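Local atomic coordinates of type IV pilus assembly protein PilF (Thermus thermophilus HB8, PDB entry 5OIU), a protein that probably hydrolyses ATP as a hexameric AAA+ motor to power the assembly of type IV pili. Residues 272-285 and 320-334. Residues are numbered along the deposited sequence; the frame is centred on the assembly and turned at random.
Sequences VLSQRLVRRVCEHC and CGGTGYKGRYAIHEL. With ZN (zinc ion), chain S; ATP (adenosine-5'-triphosphate), chain Q.
L273 pairs with L334 where strand 272-281 meets the antiparallel strand 328-334, the edge strand of the P-loop NTPase sheet within this chain; L273 CD1 lies 4.1 Å from L334 CB. The S274 N-H points almost straight at E333 O, 2.8 Å from N. Q275 and H332 lie side by side, amide and imidazole planes 79° apart, while Q275 NE2 hydrogen-bonds to S153 O of the P-loop and OE1 to the T158 hydroxyl. On the other face, R276 CB rests on I331 CG1 and its guanidinium turns off to N246 O. L277 lines the adenosine site: CD1 lies 3.3 Å from O4' of ATP and sits over the centre of the R328 guanidinium, and A330 CB nears the adenine amino group. The V278 and I331 side chains cross at about a right angle, CG1 against CG2. R279, with CG anti to the carbonyl carbon (chi1 -76°), lays its guanidinium across the Y325 ring, planes 36° apart, with CB over the same ring. A serine in place of Y325 would probably leave the R279 guanidinium without its flat support, its salt bridge to E383 less firmly steered. R280 stretches out to bring the face of its guanidinium onto the Y329 ring edge, CZ 3.6 Å from CD2. A beta bulge at R280 shifts the register by one: its N bonds to G327 O, its O accepts from K326 N, and C282 N hydrogen-bonds to G324 O. C282, C285 and C320, with C317, form the zinc site; SG of C320 binds zinc at 2.3 Å.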
ATOM      1  N   VAL C 272      -5.955  23.821   4.413  1.00 37.85           N
ATOM      2  CA  VAL C 272      -5.217  23.872   3.156  1.00 39.08           C
ATOM      3  C   VAL C 272      -5.935  24.823   2.215  1.00 40.24           C
ATOM      4  O   VAL C 272      -7.146  24.696   2.000  1.00 40.93           O
ATOM      5  CB  VAL C 272      -5.070  22.486   2.502  1.00 39.01           C
ATOM      6  CG1 VAL C 272      -4.171  22.575   1.282  1.00 31.12           C
ATOM      7  CG2 VAL C 272      -4.487  21.499   3.492  1.00 42.63           C
ATOM      8  N   LEU C 273      -5.197  25.773   1.660  1.00 36.40           N
ATOM      9  CA  LEU C 273      -5.722  26.676   0.648  1.00 36.14           C
ATOM     10  C   LEU C 273      -5.069  26.337  -0.680  1.00 40.40           C
ATOM     11  O   LEU C 273      -3.837  26.366  -0.787  1.00 40.55           O
ATOM     12  CB  LEU C 273      -5.447  28.130   1.002  1.00 33.28           C
ATOM     13  CG  LEU C 273      -5.966  29.013  -0.114  1.00 34.96           C
ATOM     14  CD1 LEU C 273      -7.475  29.035  -0.021  1.00 38.51           C
ATOM     15  CD2 LEU C 273      -5.395  30.402   0.017  1.00 34.30           C
ATOM     16  N   SER C 274      -5.889  26.022  -1.681  1.00 38.84           N
ATOM     17  CA  SER C 274      -5.437  25.839  -3.053  1.00 38.00           C
ATOM     18  C   SER C 274      -5.928  26.988  -3.907  1.00 32.80           C
ATOM     19  O   SER C 274      -7.081  27.409  -3.778  1.00 37.83           O
ATOM     20  CB  SER C 274      -5.956  24.528  -3.648  1.00 41.82           C
ATOM     21  OG  SER C 274      -5.245  24.239  -4.827  1.00 40.14           O
ATOM     22  N   GLN C 275      -5.083  27.491  -4.800  1.00 28.78           N
ATOM     23  CA  GLN C 275      -5.585  28.594  -5.600  1.00 33.23           C
ATOM     24  C   GLN C 275      -5.045  28.575  -7.030  1.00 34.20           C
ATOM     25  O   GLN C 275      -4.087  27.870  -7.360  1.00 31.30           O
ATOM     26  CB  GLN C 275      -5.293  29.939  -4.915  1.00 41.24           C
ATOM     27  CG  GLN C 275      -3.837  30.305  -4.670  1.00 31.38           C
ATOM     28  CD  GLN C 275      -3.741  31.705  -4.045  1.00 37.43           C
ATOM     29  OE1 GLN C 275      -4.103  31.912  -2.884  1.00 33.50           O
ATOM     30  NE2 GLN C 275      -3.281  32.669  -4.827  1.00 35.32           N
ATOM     31  N   ARG C 276      -5.718  29.359  -7.874  1.00 31.27           N
ATOM     32  CA  ARG C 276      -5.356  29.596  -9.264  1.00 38.58           C
ATOM     33  C   ARG C 276      -5.510  31.078  -9.581  1.00 37.25           C
ATOM     34  O   ARG C 276      -6.321  31.783  -8.970  1.00 37.35           O
ATOM     35  CB  ARG C 276      -6.241  28.798 -10.241  1.00 36.69           C
ATOM     36  CG  ARG C 276      -6.208  27.327 -10.032  1.00 34.54           C
ATOM     37  CD  ARG C 276      -4.802  26.800 -10.229  1.00 32.56           C
ATOM     38  NE  ARG C 276      -4.862  25.357 -10.420  1.00 41.76           N
ATOM     39  CZ  ARG C 276      -4.931  24.487  -9.416  1.00 50.12           C
ATOM     40  NH1 ARG C 276      -4.905  24.922  -8.147  1.00 43.49           N
ATOM     41  NH2 ARG C 276      -5.012  23.185  -9.678  1.00 44.11           N
ATOM     42  N   LEU C 277      -4.771  31.541 -10.581  1.00 34.87           N
ATOM     43  CA  LEU C 277      -5.026  32.860 -11.150  1.00 35.03           C
ATOM     44  C   LEU C 277      -5.747  32.726 -12.499  1.00 38.46           C
ATOM     45  O   LEU C 277      -5.293  31.995 -13.390  1.00 34.86           O
ATOM     46  CB  LEU C 277      -3.716  33.637 -11.287  1.00 35.52           C
ATOM     47  CG  LEU C 277      -2.993  34.008  -9.978  1.00 37.84           C
ATOM     48  CD1 LEU C 277      -1.829  34.967 -10.240  1.00 36.47           C
ATOM     49  CD2 LEU C 277      -3.938  34.626  -8.957  1.00 34.92           C
ATOM     50  N   VAL C 278      -6.892  33.404 -12.632  1.00 44.22           N
ATOM     51  CA  VAL C 278      -7.620  33.501 -13.896  1.00 39.11           C
ATOM     52  C   VAL C 278      -7.470  34.913 -14.426  1.00 38.42           C
ATOM     53  O   VAL C 278      -7.256  35.870 -13.675  1.00 35.66           O
ATOM     54  CB  VAL C 278      -9.131  33.169 -13.815  1.00 34.75           C
ATOM     55  CG1 VAL C 278      -9.384  31.794 -13.246  1.00 32.87           C
ATOM     56  CG2 VAL C 278      -9.851  34.221 -13.031  1.00 34.44           C
ATOM     57  N   ARG C 279      -7.608  35.041 -15.738  1.00 41.27           N
ATOM     58  CA  ARG C 279      -7.540  36.346 -16.365  1.00 40.55           C
ATOM     59  C   ARG C 279      -8.866  37.073 -16.186  1.00 45.49           C
ATOM     60  O   ARG C 279      -9.946  36.467 -16.187  1.00 44.93           O
ATOM     61  CB  ARG C 279      -7.193  36.214 -17.843  1.00 42.31           C
ATOM     62  CG  ARG C 279      -5.737  35.911 -18.068  1.00 45.63           C
ATOM     63  CD  ARG C 279      -5.392  36.056 -19.518  1.00 45.74           C
ATOM     64  NE  ARG C 279      -6.102  35.064 -20.310  1.00 46.87           N
ATOM     65  CZ  ARG C 279      -6.214  35.092 -21.638  1.00 47.52           C
ATOM     66  NH1 ARG C 279      -5.668  36.077 -22.347  1.00 41.43           N
ATOM     67  NH2 ARG C 279      -6.881  34.128 -22.256  1.00 44.35           N
ATOM     68  N   ARG C 280      -8.767  38.386 -16.039  1.00 39.73           N
ATOM     69  CA  ARG C 280      -9.865  39.239 -15.633  1.00 41.47           C
ATOM     70  C   ARG C 280     -10.452  39.954 -16.846  1.00 45.09           C
ATOM     71  O   ARG C 280      -9.717  40.594 -17.606  1.00 42.50           O
ATOM     72  CB  ARG C 280      -9.349  40.240 -14.609  1.00 45.09           C
ATOM     73  CG  ARG C 280     -10.402  41.065 -13.975  1.00 46.61           C
ATOM     74  CD  ARG C 280      -9.815  41.779 -12.794  1.00 53.26           C
ATOM     75  NE  ARG C 280     -10.872  42.364 -11.985  1.00 60.40           N
ATOM     76  CZ  ARG C 280     -10.672  42.922 -10.801  1.00 59.19           C
ATOM     77  NH1 ARG C 280      -9.441  42.970 -10.293  1.00 58.60           N
ATOM     78  NH2 ARG C 280     -11.703  43.427 -10.137  1.00 51.23           N
ATOM     79  N   VAL C 281     -11.773  39.851 -17.024  1.00 40.05           N
ATOM     80  CA  VAL C 281     -12.413  40.449 -18.192  1.00 45.24           C
ATOM     81  C   VAL C 281     -12.226  41.962 -18.180  1.00 44.71           C
ATOM     82  O   VAL C 281     -12.459  42.623 -17.158  1.00 43.32           O
ATOM     83  CB  VAL C 281     -13.907  40.088 -18.220  1.00 45.87           C
ATOM     84  CG1 VAL C 281     -14.615  40.873 -19.311  1.00 44.96           C
ATOM     85  CG2 VAL C 281     -14.105  38.586 -18.422  1.00 46.44           C
ATOM     86  N   CYS C 282     -11.817  42.518 -19.324  1.00 46.92           N
ATOM     87  CA  CYS C 282     -11.741  43.967 -19.473  1.00 46.32           C
ATOM     88  C   CYS C 282     -13.080  44.629 -19.164  1.00 52.76           C
ATOM     89  O   CYS C 282     -14.149  44.124 -19.516  1.00 54.12           O
ATOM     90  CB  CYS C 282     -11.301  44.340 -20.889  1.00 52.65           C
ATOM     91  SG  CYS C 282     -11.409  46.137 -21.265  1.00 60.73           S
ATOM     92  N   GLU C 283     -13.022  45.776 -18.498  1.00 59.95           N
ATOM     93  CA  GLU C 283     -14.246  46.406 -18.027  1.00 63.65           C
ATOM     94  C   GLU C 283     -14.954  47.214 -19.099  1.00 62.97           C
ATOM     95  O   GLU C 283     -16.142  47.506 -18.941  1.00 61.32           O
ATOM     96  CB  GLU C 283     -13.949  47.314 -16.838  1.00 68.95           C
ATOM     97  CG  GLU C 283     -13.632  46.567 -15.579  1.00 71.10           C
ATOM     98  CD  GLU C 283     -14.852  45.891 -14.980  1.00 78.63           C
ATOM     99  OE1 GLU C 283     -15.937  45.903 -15.615  1.00 76.31           O
ATOM    100  OE2 GLU C 283     -14.719  45.353 -13.858  1.00 85.54           O
ATOM    101  N   HIS C 284     -14.258  47.566 -20.180  1.00 62.49           N
ATOM    102  CA  HIS C 284     -14.769  48.520 -21.155  1.00 65.99           C
ATOM    103  C   HIS C 284     -15.336  47.873 -22.413  1.00 66.77           C
ATOM    104  O   HIS C 284     -16.071  48.538 -23.150  1.00 68.91           O
ATOM    105  CB  HIS C 284     -13.665  49.516 -21.539  1.00 71.57           C
ATOM    106  CG  HIS C 284     -13.096  50.263 -20.371  1.00 80.86           C
ATOM    107  ND1 HIS C 284     -11.744  50.501 -20.222  1.00 82.10           N
ATOM    108  CD2 HIS C 284     -13.696  50.814 -19.287  1.00 81.62           C
ATOM    109  CE1 HIS C 284     -11.537  51.164 -19.098  1.00 80.12           C
ATOM    110  NE2 HIS C 284     -12.704  51.365 -18.511  1.00 83.05           N
ATOM    111  N   CYS C 285     -15.012  46.609 -22.691  1.00 63.73           N
ATOM    112  CA  CYS C 285     -15.686  45.870 -23.751  1.00 56.24           C
ATOM    113  C   CYS C 285     -16.445  44.669 -23.205  1.00 56.45           C
ATOM    114  O   CYS C 285     -16.740  43.734 -23.953  1.00 59.32           O
ATOM    115  CB  CYS C 285     -14.693  45.418 -24.815  1.00 61.36           C
ATOM    116  SG  CYS C 285     -13.386  44.414 -24.163  1.00 58.36           S
ATOM    117  N   CYS C 320      -7.359  46.985 -23.717  1.00 65.94           N
ATOM    118  CA  CYS C 320      -6.999  45.653 -23.243  1.00 59.48           C
ATOM    119  C   CYS C 320      -6.231  44.867 -24.301  1.00 61.11           C
ATOM    120  O   CYS C 320      -6.318  43.633 -24.342  1.00 63.48           O
ATOM    121  CB  CYS C 320      -8.249  44.864 -22.826  1.00 57.01           C
ATOM    122  SG  CYS C 320      -9.426  44.569 -24.183  1.00 54.78           S
ATOM    123  N   GLY C 321      -5.473  45.555 -25.157  1.00 60.05           N
ATOM    124  CA  GLY C 321      -4.909  44.885 -26.323  1.00 62.58           C
ATOM    125  C   GLY C 321      -6.036  44.480 -27.256  1.00 61.87           C
ATOM    126  O   GLY C 321      -6.993  45.226 -27.463  1.00 65.45           O
ATOM    127  N   GLY C 322      -5.944  43.284 -27.817  1.00 56.18           N
ATOM    128  CA  GLY C 322      -7.119  42.680 -28.407  1.00 62.10           C
ATOM    129  C   GLY C 322      -7.795  41.707 -27.479  1.00 64.10           C
ATOM    130  O   GLY C 322      -8.884  41.216 -27.795  1.00 63.66           O
ATOM    131  N   THR C 323      -7.214  41.503 -26.291  1.00 58.93           N
ATOM    132  CA  THR C 323      -7.363  40.270 -25.528  1.00 53.57           C
ATOM    133  C   THR C 323      -8.760  40.081 -24.942  1.00 53.71           C
ATOM    134  O   THR C 323      -9.220  38.940 -24.807  1.00 52.78           O
ATOM    135  CB  THR C 323      -6.332  40.263 -24.402  1.00 57.11           C
ATOM    136  OG1 THR C 323      -6.771  41.151 -23.368  1.00 57.25           O
ATOM    137  CG2 THR C 323      -4.969  40.747 -24.905  1.00 52.05           C
ATOM    138  N   GLY C 324      -9.441  41.168 -24.570  1.00 56.30           N
ATOM    139  CA  GLY C 324     -10.646  41.077 -23.765  1.00 50.23           C
ATOM    140  C   GLY C 324     -10.385  40.935 -22.281  1.00 47.23           C
ATOM    141  O   GLY C 324     -11.337  40.805 -21.498  1.00 42.78           O
ATOM    142  N   TYR C 325      -9.127  40.969 -21.873  1.00 44.62           N
ATOM    143  CA  TYR C 325      -8.748  40.780 -20.492  1.00 46.24           C
ATOM    144  C   TYR C 325      -7.806  41.894 -20.064  1.00 49.34           C
ATOM    145  O   TYR C 325      -7.072  42.458 -20.878  1.00 50.68           O
ATOM    146  CB  TYR C 325      -8.049  39.429 -20.284  1.00 47.65           C
ATOM    147  CG  TYR C 325      -8.840  38.186 -20.653  1.00 46.49           C
ATOM    148  CD1 TYR C 325      -9.844  37.701 -19.825  1.00 43.93           C
ATOM    149  CD2 TYR C 325      -8.531  37.463 -21.800  1.00 44.70           C
ATOM    150  CE1 TYR C 325     -10.541  36.546 -20.150  1.00 43.10           C
ATOM    151  CE2 TYR C 325      -9.221  36.320 -22.133  1.00 44.00           C
ATOM    152  CZ  TYR C 325     -10.228  35.859 -21.309  1.00 45.14           C
ATOM    153  OH  TYR C 325     -10.908  34.705 -21.656  1.00 44.93           O
ATOM    154  N   LYS C 326      -7.810  42.190 -18.771  1.00 53.01           N
ATOM    155  CA  LYS C 326      -6.805  43.075 -18.188  1.00 45.76           C
ATOM    156  C   LYS C 326      -6.692  42.721 -16.725  1.00 41.94           C
ATOM    157  O   LYS C 326      -7.693  42.789 -16.001  1.00 44.53           O
ATOM    158  CB  LYS C 326      -7.180  44.541 -18.351  1.00 52.43           C
ATOM    159  CG  LYS C 326      -6.368  45.469 -17.453  1.00 46.78           C
ATOM    160  CD  LYS C 326      -6.325  46.863 -18.014  1.00 55.21           C
ATOM    161  CE  LYS C 326      -5.289  46.961 -19.109  1.00 63.81           C
ATOM    162  NZ  LYS C 326      -5.341  48.285 -19.781  1.00 61.65           N
ATOM    163  N   GLY C 327      -5.494  42.334 -16.294  1.00 44.86           N
ATOM    164  CA  GLY C 327      -5.283  41.923 -14.917  1.00 41.03           C
ATOM    165  C   GLY C 327      -5.674  40.467 -14.659  1.00 51.60           C
ATOM    166  O   GLY C 327      -6.161  39.726 -15.535  1.00 40.88           O
ATOM    167  N   ARG C 328      -5.429  40.047 -13.417  1.00 44.44           N
ATOM    168  CA  ARG C 328      -5.716  38.691 -12.994  1.00 41.69           C
ATOM    169  C   ARG C 328      -6.478  38.738 -11.680  1.00 43.84           C
ATOM    170  O   ARG C 328      -6.520  39.769 -11.000  1.00 45.67           O
ATOM    171  CB  ARG C 328      -4.429  37.856 -12.873  1.00 40.78           C
ATOM    172  CG  ARG C 328      -3.481  38.046 -14.045  1.00 42.72           C
ATOM    173  CD  ARG C 328      -2.064  37.545 -13.768  1.00 43.03           C
ATOM    174  NE  ARG C 328      -1.981  36.110 -14.008  1.00 35.51           N
ATOM    175  CZ  ARG C 328      -0.937  35.350 -13.696  1.00 36.87           C
ATOM    176  NH1 ARG C 328       0.146  35.875 -13.128  1.00 40.45           N
ATOM    177  NH2 ARG C 328      -0.985  34.050 -13.954  1.00 33.99           N
ATOM    178  N   TYR C 329      -7.101  37.607 -11.348  1.00 38.41           N
ATOM    179  CA  TYR C 329      -7.966  37.463 -10.183  1.00 34.65           C
ATOM    180  C   TYR C 329      -7.865  36.027  -9.694  1.00 36.66           C
ATOM    181  O   TYR C 329      -7.680  35.104 -10.489  1.00 38.22           O
ATOM    182  CB  TYR C 329      -9.410  37.815 -10.531  1.00 36.27           C
ATOM    183  CG  TYR C 329     -10.293  38.294  -9.395  1.00 38.21           C
ATOM    184  CD1 TYR C 329     -10.931  37.392  -8.563  1.00 37.01           C
ATOM    185  CD2 TYR C 329     -10.542  39.650  -9.207  1.00 41.92           C
ATOM    186  CE1 TYR C 329     -11.777  37.817  -7.558  1.00 38.72           C
ATOM    187  CE2 TYR C 329     -11.383  40.091  -8.207  1.00 38.81           C
ATOM    188  CZ  TYR C 329     -12.004  39.167  -7.379  1.00 42.40           C
ATOM    189  OH  TYR C 329     -12.843  39.586  -6.361  1.00 36.85           O
ATOM    190  N   ALA C 330      -7.949  35.842  -8.388  1.00 37.02           N
ATOM    191  CA  ALA C 330      -7.695  34.535  -7.810  1.00 33.75           C
ATOM    192  C   ALA C 330      -9.003  33.797  -7.593  1.00 35.64           C
ATOM    193  O   ALA C 330     -10.049  34.410  -7.363  1.00 30.64           O
ATOM    194  CB  ALA C 330      -6.944  34.658  -6.486  1.00 31.11           C
ATOM    195  N   ILE C 331      -8.928  32.461  -7.681  1.00 33.85           N
ATOM    196  CA  ILE C 331     -10.019  31.561  -7.325  1.00 35.45           C
ATOM    197  C   ILE C 331      -9.495  30.558  -6.299  1.00 38.17           C
ATOM    198  O   ILE C 331      -8.320  30.171  -6.312  1.00 31.44           O
ATOM    199  CB  ILE C 331     -10.600  30.855  -8.575  1.00 39.53           C
ATOM    200  CG1 ILE C 331      -9.654  29.780  -9.114  1.00 33.77           C
ATOM    201  CG2 ILE C 331     -10.864  31.856  -9.691  1.00 34.48           C
ATOM    202  CD1 ILE C 331     -10.111  29.246 -10.452  1.00 34.50           C
ATOM    203  N   HIS C 332     -10.376  30.128  -5.397  1.00 37.15           N
ATOM    204  CA  HIS C 332      -9.917  29.496  -4.173  1.00 34.56           C
ATOM    205  C   HIS C 332     -10.630  28.188  -3.872  1.00 39.83           C
ATOM    206  O   HIS C 332     -11.806  27.995  -4.190  1.00 38.82           O
ATOM    207  CB  HIS C 332     -10.104  30.424  -3.002  1.00 37.60           C
ATOM    208  CG  HIS C 332      -9.398  31.735  -3.152  1.00 39.81           C
ATOM    209  ND1 HIS C 332     -10.068  32.920  -3.389  1.00 40.32           N
ATOM    210  CD2 HIS C 332      -8.084  32.053  -3.075  1.00 37.29           C
ATOM    211  CE1 HIS C 332      -9.195  33.907  -3.466  1.00 42.00           C
ATOM    212  NE2 HIS C 332      -7.984  33.409  -3.271  1.00 41.05           N
ATOM    213  N   GLU C 333      -9.888  27.302  -3.221  1.00 40.05           N
ATOM    214  CA  GLU C 333     -10.421  26.092  -2.617  1.00 39.05           C
ATOM    215  C   GLU C 333      -9.857  26.000  -1.204  1.00 38.46           C
ATOM    216  O   GLU C 333      -8.634  25.889  -1.038  1.00 38.16           O
ATOM    217  CB  GLU C 333     -10.019  24.879  -3.444  1.00 37.03           C
ATOM    218  CG  GLU C 333     -10.800  23.648  -3.160  1.00 44.49           C
ATOM    219  CD  GLU C 333     -10.465  22.567  -4.139  1.00 46.76           C
ATOM    220  OE1 GLU C 333      -9.397  21.934  -3.964  1.00 46.11           O
ATOM    221  OE2 GLU C 333     -11.250  22.386  -5.103  1.00 47.13           O
ATOM    222  N   LEU C 334     -10.735  26.065  -0.188  1.00 33.82           N
ATOM    223  CA  LEU C 334     -10.308  26.170   1.217  1.00 38.99           C
ATOM    224  C   LEU C 334     -10.809  24.967   2.010  1.00 40.14           C
ATOM    225  O   LEU C 334     -11.984  24.900   2.390  1.00 41.26           O
ATOM    226  CB  LEU C 334     -10.776  27.471   1.870  1.00 33.58           C
ATOM    227  CG  LEU C 334     -10.466  27.601   3.379  1.00 43.24           C
ATOM    228  CD1 LEU C 334      -8.992  27.440   3.711  1.00 38.13           C
ATOM    229  CD2 LEU C 334     -10.987  28.928   3.963  1.00 43.01           C
TER
HETATM  230 ZN    ZN S 503     -11.376  45.700 -23.670  1.00 60.01          ZN
HETATM  231  PG  ATP Q 501       6.102  30.645  -7.339  1.00 47.22           P
HETATM  232  O1G ATP Q 501       5.513  29.334  -7.851  1.00 43.15           O
HETATM  233  O2G ATP Q 501       6.543  30.598  -5.891  1.00 51.41           O
HETATM  234  O3G ATP Q 501       7.149  31.259  -8.231  1.00 50.20           O
HETATM  235  PB  ATP Q 501       3.710  31.976  -6.455  1.00 43.61           P
HETATM  236  O1B ATP Q 501       2.795  30.782  -6.551  1.00 38.43           O
HETATM  237  O2B ATP Q 501       4.266  32.429  -5.126  1.00 44.63           O
HETATM  238  O3B ATP Q 501       4.944  31.772  -7.466  1.00 37.20           O
HETATM  239  PA  ATP Q 501       3.396  34.759  -6.748  1.00 44.46           P
HETATM  240  O1A ATP Q 501       2.865  35.377  -5.482  1.00 44.10           O
HETATM  241  O2A ATP Q 501       4.882  34.811  -7.006  1.00 52.17           O
HETATM  242  O3A ATP Q 501       2.916  33.248  -7.028  1.00 36.64           O
HETATM  243  O5' ATP Q 501       2.622  35.561  -7.900  1.00 51.67           O
HETATM  244  C5' ATP Q 501       2.863  35.325  -9.285  1.00 45.67           C
HETATM  245  C4' ATP Q 501       2.348  36.550 -10.031  1.00 47.91           C
HETATM  246  O4' ATP Q 501       0.927  36.669  -9.896  1.00 38.08           O
HETATM  247  C3' ATP Q 501       2.967  37.804  -9.446  1.00 48.62           C
HETATM  248  O3' ATP Q 501       3.302  38.611 -10.592  1.00 58.32           O
HETATM  249  C2' ATP Q 501       1.855  38.373  -8.568  1.00 45.41           C
HETATM  250  O2' ATP Q 501       1.930  39.795  -8.355  1.00 47.55           O
HETATM  251  C1' ATP Q 501       0.583  37.908  -9.282  1.00 40.76           C
HETATM  252  N9  ATP Q 501      -0.546  37.660  -8.364  1.00 43.85           N
HETATM  253  C8  ATP Q 501      -0.482  36.889  -7.256  1.00 41.81           C
HETATM  254  N7  ATP Q 501      -1.686  36.845  -6.627  1.00 36.81           N
HETATM  255  C5  ATP Q 501      -2.545  37.604  -7.327  1.00 35.97           C
HETATM  256  C6  ATP Q 501      -3.970  37.979  -7.199  1.00 37.59           C
HETATM  257  N6  ATP Q 501      -4.729  37.532  -6.166  1.00 35.66           N
HETATM  258  N1  ATP Q 501      -4.493  38.785  -8.147  1.00 38.36           N
HETATM  259  C2  ATP Q 501      -3.742  39.230  -9.175  1.00 43.36           C
HETATM  260  N3  ATP Q 501      -2.440  38.928  -9.357  1.00 43.40           N
HETATM  261  C4  ATP Q 501      -1.790  38.132  -8.479  1.00 39.20           C